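Local coordinates for probable quinone reductase Qor (NADPH:quinone reductase) (Zeta-crystallin homolog protein) (Mycobacterium tuberculosis, PDB 4RVU) that binds NADPH and probably catalyses the transfer of electrons from it to quinones, at residues L127-K138 with F283-F291. Residues are numbered along the deposited sequence; the frame is centred on the assembly and turned at random.
Sequences LLKGLTAHYLLK and FSWRAAELF. With NDP (NADPH dihydro-nicotinamide-adenine-dinucleotide phosphate), chain E.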
loop_
_atom_site.group_PDB
_atom_site.type_symbol
_atom_site.label_atom_id
_atom_site.label_comp_id
_atom_site.label_asym_id
_atom_site.label_seq_id
_atom_site.Cartn_x
_atom_site.Cartn_y
_atom_site.Cartn_z
ATOM N N LEU A 127 -19.770 10.483 -13.887
ATOM C CA LEU A 127 -19.077 9.252 -14.306
ATOM C C LEU A 127 -17.607 9.113 -13.912
ATOM O O LEU A 127 -17.258 8.183 -13.191
ATOM C CB LEU A 127 -19.236 8.977 -15.810
ATOM C CG LEU A 127 -18.738 7.556 -16.137
ATOM C CD1 LEU A 127 -19.689 6.481 -15.585
ATOM C CD2 LEU A 127 -18.469 7.330 -17.625
ATOM N N LEU A 128 -16.731 9.992 -14.393
ATOM C CA LEU A 128 -15.301 9.823 -14.088
ATOM C C LEU A 128 -15.070 9.860 -12.586
ATOM O O LEU A 128 -14.382 9.000 -12.026
ATOM C CB LEU A 128 -14.446 10.900 -14.776
ATOM C CG LEU A 128 -12.926 10.645 -14.777
ATOM C CD1 LEU A 128 -12.257 11.306 -15.983
ATOM C CD2 LEU A 128 -12.263 11.133 -13.493
ATOM N N LYS A 129 -15.656 10.852 -11.930
ATOM C CA LYS A 129 -15.447 11.007 -10.501
ATOM C C LYS A 129 -16.162 9.918 -9.687
ATOM O O LYS A 129 -15.655 9.469 -8.644
ATOM C CB LYS A 129 -15.869 12.406 -10.078
ATOM C CG LYS A 129 -15.022 13.516 -10.705
ATOM C CD LYS A 129 -15.726 14.860 -10.471
ATOM C CE LYS A 129 -15.547 15.854 -11.611
ATOM N NZ LYS A 129 -15.836 15.339 -12.995
ATOM N N GLY A 130 -17.327 9.487 -10.164
ATOM C CA GLY A 130 -18.072 8.422 -9.512
ATOM C C GLY A 130 -17.428 7.050 -9.631
ATOM O O GLY A 130 -17.454 6.263 -8.668
ATOM N N LEU A 131 -16.856 6.755 -10.799
ATOM C CA LEU A 131 -16.088 5.515 -10.988
ATOM C C LEU A 131 -14.887 5.543 -10.061
ATOM O O LEU A 131 -14.472 4.514 -9.511
ATOM C CB LEU A 131 -15.631 5.353 -12.446
ATOM C CG LEU A 131 -16.680 5.102 -13.532
ATOM C CD1 LEU A 131 -16.055 5.223 -14.931
ATOM C CD2 LEU A 131 -17.311 3.727 -13.359
ATOM N N THR A 132 -14.321 6.729 -9.876
ATOM C CA THR A 132 -13.175 6.878 -8.981
ATOM C C THR A 132 -13.582 6.644 -7.528
ATOM O O THR A 132 -12.922 5.894 -6.819
ATOM C CB THR A 132 -12.520 8.247 -9.143
ATOM O OG1 THR A 132 -12.063 8.386 -10.497
ATOM C CG2 THR A 132 -11.338 8.402 -8.191
ATOM N N ALA A 133 -14.668 7.270 -7.084
ATOM C CA ALA A 133 -15.165 7.008 -5.734
ATOM C C ALA A 133 -15.467 5.521 -5.551
ATOM O O ALA A 133 -15.149 4.942 -4.510
ATOM C CB ALA A 133 -16.398 7.862 -5.427
ATOM N N HIS A 134 -16.047 4.889 -6.569
ATOM C CA HIS A 134 -16.358 3.464 -6.474
ATOM C C HIS A 134 -15.101 2.640 -6.219
ATOM O O HIS A 134 -15.058 1.846 -5.276
ATOM C CB HIS A 134 -17.043 2.947 -7.740
ATOM C CG HIS A 134 -17.467 1.516 -7.646
ATOM N ND1 HIS A 134 -16.619 0.464 -7.937
ATOM C CD2 HIS A 134 -18.642 0.955 -7.267
ATOM C CE1 HIS A 134 -17.261 -0.677 -7.758
ATOM N NE2 HIS A 134 -18.490 -0.406 -7.349
ATOM N N TYR A 135 -14.079 2.808 -7.057
ATOM C CA TYR A 135 -12.898 1.959 -6.899
ATOM C C TYR A 135 -12.173 2.274 -5.587
ATOM O O TYR A 135 -11.599 1.383 -4.948
ATOM C CB TYR A 135 -11.981 1.973 -8.150
ATOM C CG TYR A 135 -10.965 3.108 -8.298
ATOM C CD1 TYR A 135 -9.879 3.218 -7.429
ATOM C CD2 TYR A 135 -11.050 4.009 -9.361
ATOM C CE1 TYR A 135 -8.945 4.220 -7.567
ATOM C CE2 TYR A 135 -10.108 5.016 -9.517
ATOM C CZ TYR A 135 -9.058 5.111 -8.615
ATOM O OH TYR A 135 -8.104 6.099 -8.746
ATOM N N LEU A 136 -12.227 3.535 -5.174
ATOM C CA LEU A 136 -11.589 3.931 -3.915
ATOM C C LEU A 136 -12.256 3.251 -2.717
ATOM O O LEU A 136 -11.561 2.782 -1.809
ATOM C CB LEU A 136 -11.596 5.458 -3.756
ATOM C CG LEU A 136 -10.584 6.260 -4.580
ATOM C CD1 LEU A 136 -10.827 7.771 -4.467
ATOM C CD2 LEU A 136 -9.138 5.906 -4.212
ATOM N N LEU A 137 -13.588 3.187 -2.729
ATOM C CA LEU A 137 -14.373 2.658 -1.604
ATOM C C LEU A 137 -14.610 1.158 -1.658
ATOM O O LEU A 137 -14.920 0.546 -0.641
ATOM C CB LEU A 137 -15.732 3.348 -1.538
ATOM C CG LEU A 137 -15.719 4.822 -1.178
ATOM C CD1 LEU A 137 -17.096 5.412 -1.412
ATOM C CD2 LEU A 137 -15.318 4.992 0.270
ATOM N N LYS A 138 -14.499 0.568 -2.842
ATOM C CA LYS A 138 -14.832 -0.846 -3.000
ATOM C C LYS A 138 -13.622 -1.733 -3.274
ATOM O O LYS A 138 -13.674 -2.938 -3.032
ATOM C CB LYS A 138 -15.868 -1.037 -4.120
ATOM C CG LYS A 138 -17.239 -0.432 -3.831
ATOM C CD LYS A 138 -18.037 -1.314 -2.877
ATOM C CE LYS A 138 -19.414 -0.717 -2.562
ATOM N NZ LYS A 138 -20.251 -0.576 -3.754
ATOM N N PHE A 283 -15.451 -2.136 -16.166
ATOM C CA PHE A 283 -16.026 -0.811 -16.327
ATOM C C PHE A 283 -17.548 -0.854 -16.143
ATOM O O PHE A 283 -18.132 -0.011 -15.452
ATOM C CB PHE A 283 -15.667 -0.228 -17.700
ATOM C CG PHE A 283 -16.513 0.956 -18.076
ATOM C CD1 PHE A 283 -16.146 2.234 -17.684
ATOM C CD2 PHE A 283 -17.688 0.789 -18.799
ATOM C CE1 PHE A 283 -16.933 3.329 -18.003
ATOM C CE2 PHE A 283 -18.491 1.883 -19.114
ATOM C CZ PHE A 283 -18.115 3.154 -18.713
ATOM N N SER A 284 -18.187 -1.841 -16.762
ATOM C CA SER A 284 -19.644 -1.929 -16.715
ATOM C C SER A 284 -20.148 -2.202 -15.311
ATOM O O SER A 284 -21.209 -1.724 -14.927
ATOM C CB SER A 284 -20.165 -2.992 -17.682
ATOM O OG SER A 284 -20.075 -2.544 -19.021
ATOM N N TRP A 285 -19.386 -2.984 -14.556
ATOM C CA TRP A 285 -19.732 -3.296 -13.179
ATOM C C TRP A 285 -19.725 -2.046 -12.313
ATOM O O TRP A 285 -20.696 -1.772 -11.602
ATOM C CB TRP A 285 -18.771 -4.358 -12.626
ATOM C CG TRP A 285 -18.790 -4.468 -11.132
ATOM C CD1 TRP A 285 -19.869 -4.755 -10.345
ATOM C CD2 TRP A 285 -17.673 -4.307 -10.243
ATOM N NE1 TRP A 285 -19.494 -4.772 -9.025
ATOM C CE2 TRP A 285 -18.153 -4.507 -8.935
ATOM C CE3 TRP A 285 -16.320 -4.017 -10.431
ATOM C CZ2 TRP A 285 -17.316 -4.419 -7.811
ATOM C CZ3 TRP A 285 -15.493 -3.932 -9.320
ATOM C CH2 TRP A 285 -15.996 -4.130 -8.026
ATOM N N ARG A 286 -18.636 -1.279 -12.379
ATOM C CA ARG A 286 -18.541 -0.037 -11.615
ATOM C C ARG A 286 -19.581 1.004 -12.040
ATOM O O ARG A 286 -20.178 1.683 -11.198
ATOM C CB ARG A 286 -17.130 0.555 -11.724
ATOM C CG ARG A 286 -16.018 -0.409 -11.286
ATOM C CD ARG A 286 -14.717 0.328 -10.983
ATOM N NE ARG A 286 -13.609 -0.609 -10.781
ATOM C CZ ARG A 286 -13.291 -1.168 -9.618
ATOM N NH1 ARG A 286 -12.263 -2.011 -9.547
ATOM N NH2 ARG A 286 -13.987 -0.890 -8.526
ATOM N N ALA A 287 -19.787 1.142 -13.345
ATOM C CA ALA A 287 -20.758 2.112 -13.855
ATOM C C ALA A 287 -22.167 1.757 -13.377
ATOM O O ALA A 287 -22.936 2.628 -12.967
ATOM C CB ALA A 287 -20.699 2.175 -15.369
ATOM N N ALA A 288 -22.499 0.475 -13.421
ATOM C CA ALA A 288 -23.802 0.009 -12.937
ATOM C C ALA A 288 -24.001 0.251 -11.438
ATOM O O ALA A 288 -25.072 0.706 -11.022
ATOM C CB ALA A 288 -24.009 -1.463 -13.284
ATOM N N GLU A 289 -22.990 -0.050 -10.620
ATOM C CA GLU A 289 -23.095 0.230 -9.187
ATOM C C GLU A 289 -23.223 1.736 -8.935
ATOM O O GLU A 289 -23.949 2.159 -8.034
ATOM C CB GLU A 289 -21.926 -0.380 -8.389
ATOM C CG GLU A 289 -21.798 -1.902 -8.522
ATOM C CD GLU A 289 -21.224 -2.587 -7.271
ATOM O OE1 GLU A 289 -20.489 -1.936 -6.488
ATOM O OE2 GLU A 289 -21.506 -3.792 -7.074
ATOM N N LEU A 290 -22.531 2.550 -9.733
ATOM C CA LEU A 290 -22.694 4.009 -9.631
ATOM C C LEU A 290 -24.120 4.467 -9.944
ATOM O O LEU A 290 -24.711 5.253 -9.191
ATOM C CB LEU A 290 -21.699 4.740 -10.542
ATOM C CG LEU A 290 -21.854 6.264 -10.659
ATOM C CD1 LEU A 290 -21.611 6.958 -9.320
ATOM C CD2 LEU A 290 -20.919 6.817 -11.728
ATOM N N PHE A 291 -24.683 3.993 -11.052
ATOM C CA PHE A 291 -26.038 4.417 -11.408
ATOM C C PHE A 291 -27.087 3.825 -10.475
ATOM O O PHE A 291 -28.126 4.447 -10.236
ATOM C CB PHE A 291 -26.362 4.137 -12.881
ATOM C CG PHE A 291 -25.699 5.098 -13.831
ATOM C CD1 PHE A 291 -25.974 6.455 -13.757
ATOM C CD2 PHE A 291 -24.799 4.644 -14.787
ATOM C CE1 PHE A 291 -25.362 7.351 -14.618
ATOM C CE2 PHE A 291 -24.180 5.529 -15.656
ATOM C CZ PHE A 291 -24.459 6.884 -15.572
HETATM P PA NDP E . -12.000 18.863 -7.090
HETATM O O1A NDP E . -13.381 19.221 -7.562
HETATM O O2A NDP E . -11.832 18.086 -5.816
HETATM O O5B NDP E . -11.127 20.209 -6.992
HETATM C C5B NDP E . -9.881 20.208 -6.304
HETATM C C4B NDP E . -10.140 20.631 -4.867
HETATM O O4B NDP E . -9.004 20.377 -4.040
HETATM C C3B NDP E . -10.396 22.124 -4.767
HETATM O O3B NDP E . -11.778 22.438 -4.944
HETATM C C2B NDP E . -9.911 22.467 -3.373
HETATM O O2B NDP E . -10.992 22.483 -2.451
HETATM C C1B NDP E . -8.929 21.363 -3.011
HETATM N N9A NDP E . -7.581 21.975 -2.952
HETATM C C8A NDP E . -6.782 22.015 -1.873
HETATM N N7A NDP E . -5.627 22.665 -2.148
HETATM C C5A NDP E . -5.682 23.064 -3.429
HETATM C C6A NDP E . -4.795 23.803 -4.355
HETATM N N6A NDP E . -3.588 24.254 -3.947
HETATM N N1A NDP E . -5.232 24.010 -5.615
HETATM C C2A NDP E . -6.431 23.564 -6.026
HETATM N N3A NDP E . -7.286 22.889 -5.242
HETATM C C4A NDP E . -6.975 22.610 -3.955
HETATM O O3 NDP E . -11.254 18.088 -8.279
HETATM P PN NDP E . -11.773 16.671 -8.824
HETATM O O1N NDP E . -12.982 16.258 -8.029
HETATM O O2N NDP E . -11.833 16.755 -10.326
HETATM O O5D NDP E . -10.561 15.693 -8.433
HETATM C C5D NDP E . -10.169 15.535 -7.071
HETATM C C4D NDP E . -8.734 15.034 -7.005
HETATM O O4D NDP E . -8.689 13.650 -7.346
HETATM C C3D NDP E . -7.856 15.751 -8.010
HETATM O O3D NDP E . -6.578 15.959 -7.412
HETATM C C2D NDP E . -7.718 14.783 -9.164
HETATM O O2D NDP E . -6.447 14.942 -9.796
HETATM C C1D NDP E . -7.839 13.435 -8.473
HETATM N N1N NDP E . -8.425 12.380 -9.302
HETATM C C2N NDP E . -7.789 11.209 -9.375
HETATM C C3N NDP E . -8.280 10.149 -10.122
HETATM C C7N NDP E . -7.509 8.864 -10.164
HETATM O O7N NDP E . -7.973 7.911 -10.765
HETATM N N7N NDP E . -6.338 8.798 -9.533
HETATM C C4N NDP E . -9.578 10.272 -10.885
HETATM C C5N NDP E . -10.176 11.591 -10.713
HETATM C C6N NDP E . -9.586 12.579 -9.933
HETATM P P2B NDP E . -10.820 23.138 -0.993
HETATM O O1X NDP E . -9.344 23.386 -0.873
HETATM O O2X NDP E . -11.649 24.389 -1.048
HETATM O O3X NDP E . -11.363 22.100 -0.054
#
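His134 and the side chains of Arg286 and Glu289 illustrate how one imidazole, bonded through both nitrogens, can join two helices crossing at 100°. With CG anti to the backbone N (chi1 -176°), the ring projects from helix 127-138 onto helix 283-291. His134 ND1 accepts from Arg286 NH2 at 3.0 Å, a bond lying close to both the ring and guanidinium planes. His134 NE2 donates to Glu289 OE1 at 2.7 Å, nearly straight at 166°, but reaches the oxygen from above the carboxylate plane. From the opposite face of that plane Lys138 NZ adds a salt bridge to Glu289 OE1, 3.1 Å away. The paired donors would be expected to stabilise the carboxylate's negative charge. Arg286 CA sits over the centre of one imidazole face, while the ring edge meets the face of Trp285 in a T-shaped stack, His134 CE1 lying 3.7 Å from Trp285 CH2. The Arg286 guanidinium is itself layered between Trp285 and Tyr135 CB, and gains Glu282, Ser139 and the carbonyl of Phe276 as further partners. Beyond this polar cluster the contact turns apolar: Leu131 sends CD1 obliquely against Phe283 and CD2 onto Arg286 CB, and Leu290 CD1 rests 3.8 Å from CA of Gly130, whose lack of a side chain admits it. Another flank of helix 127-138 lines the NADPH pocket of this medium-chain dehydrogenase/reductase fold, Tyr135 OH donating to NADPH O7N at 2.7 Å. Helix 120-140 packs against both helices 280-295 and 157-168, with strands 90-93 and 111-113 bordering the apolar end.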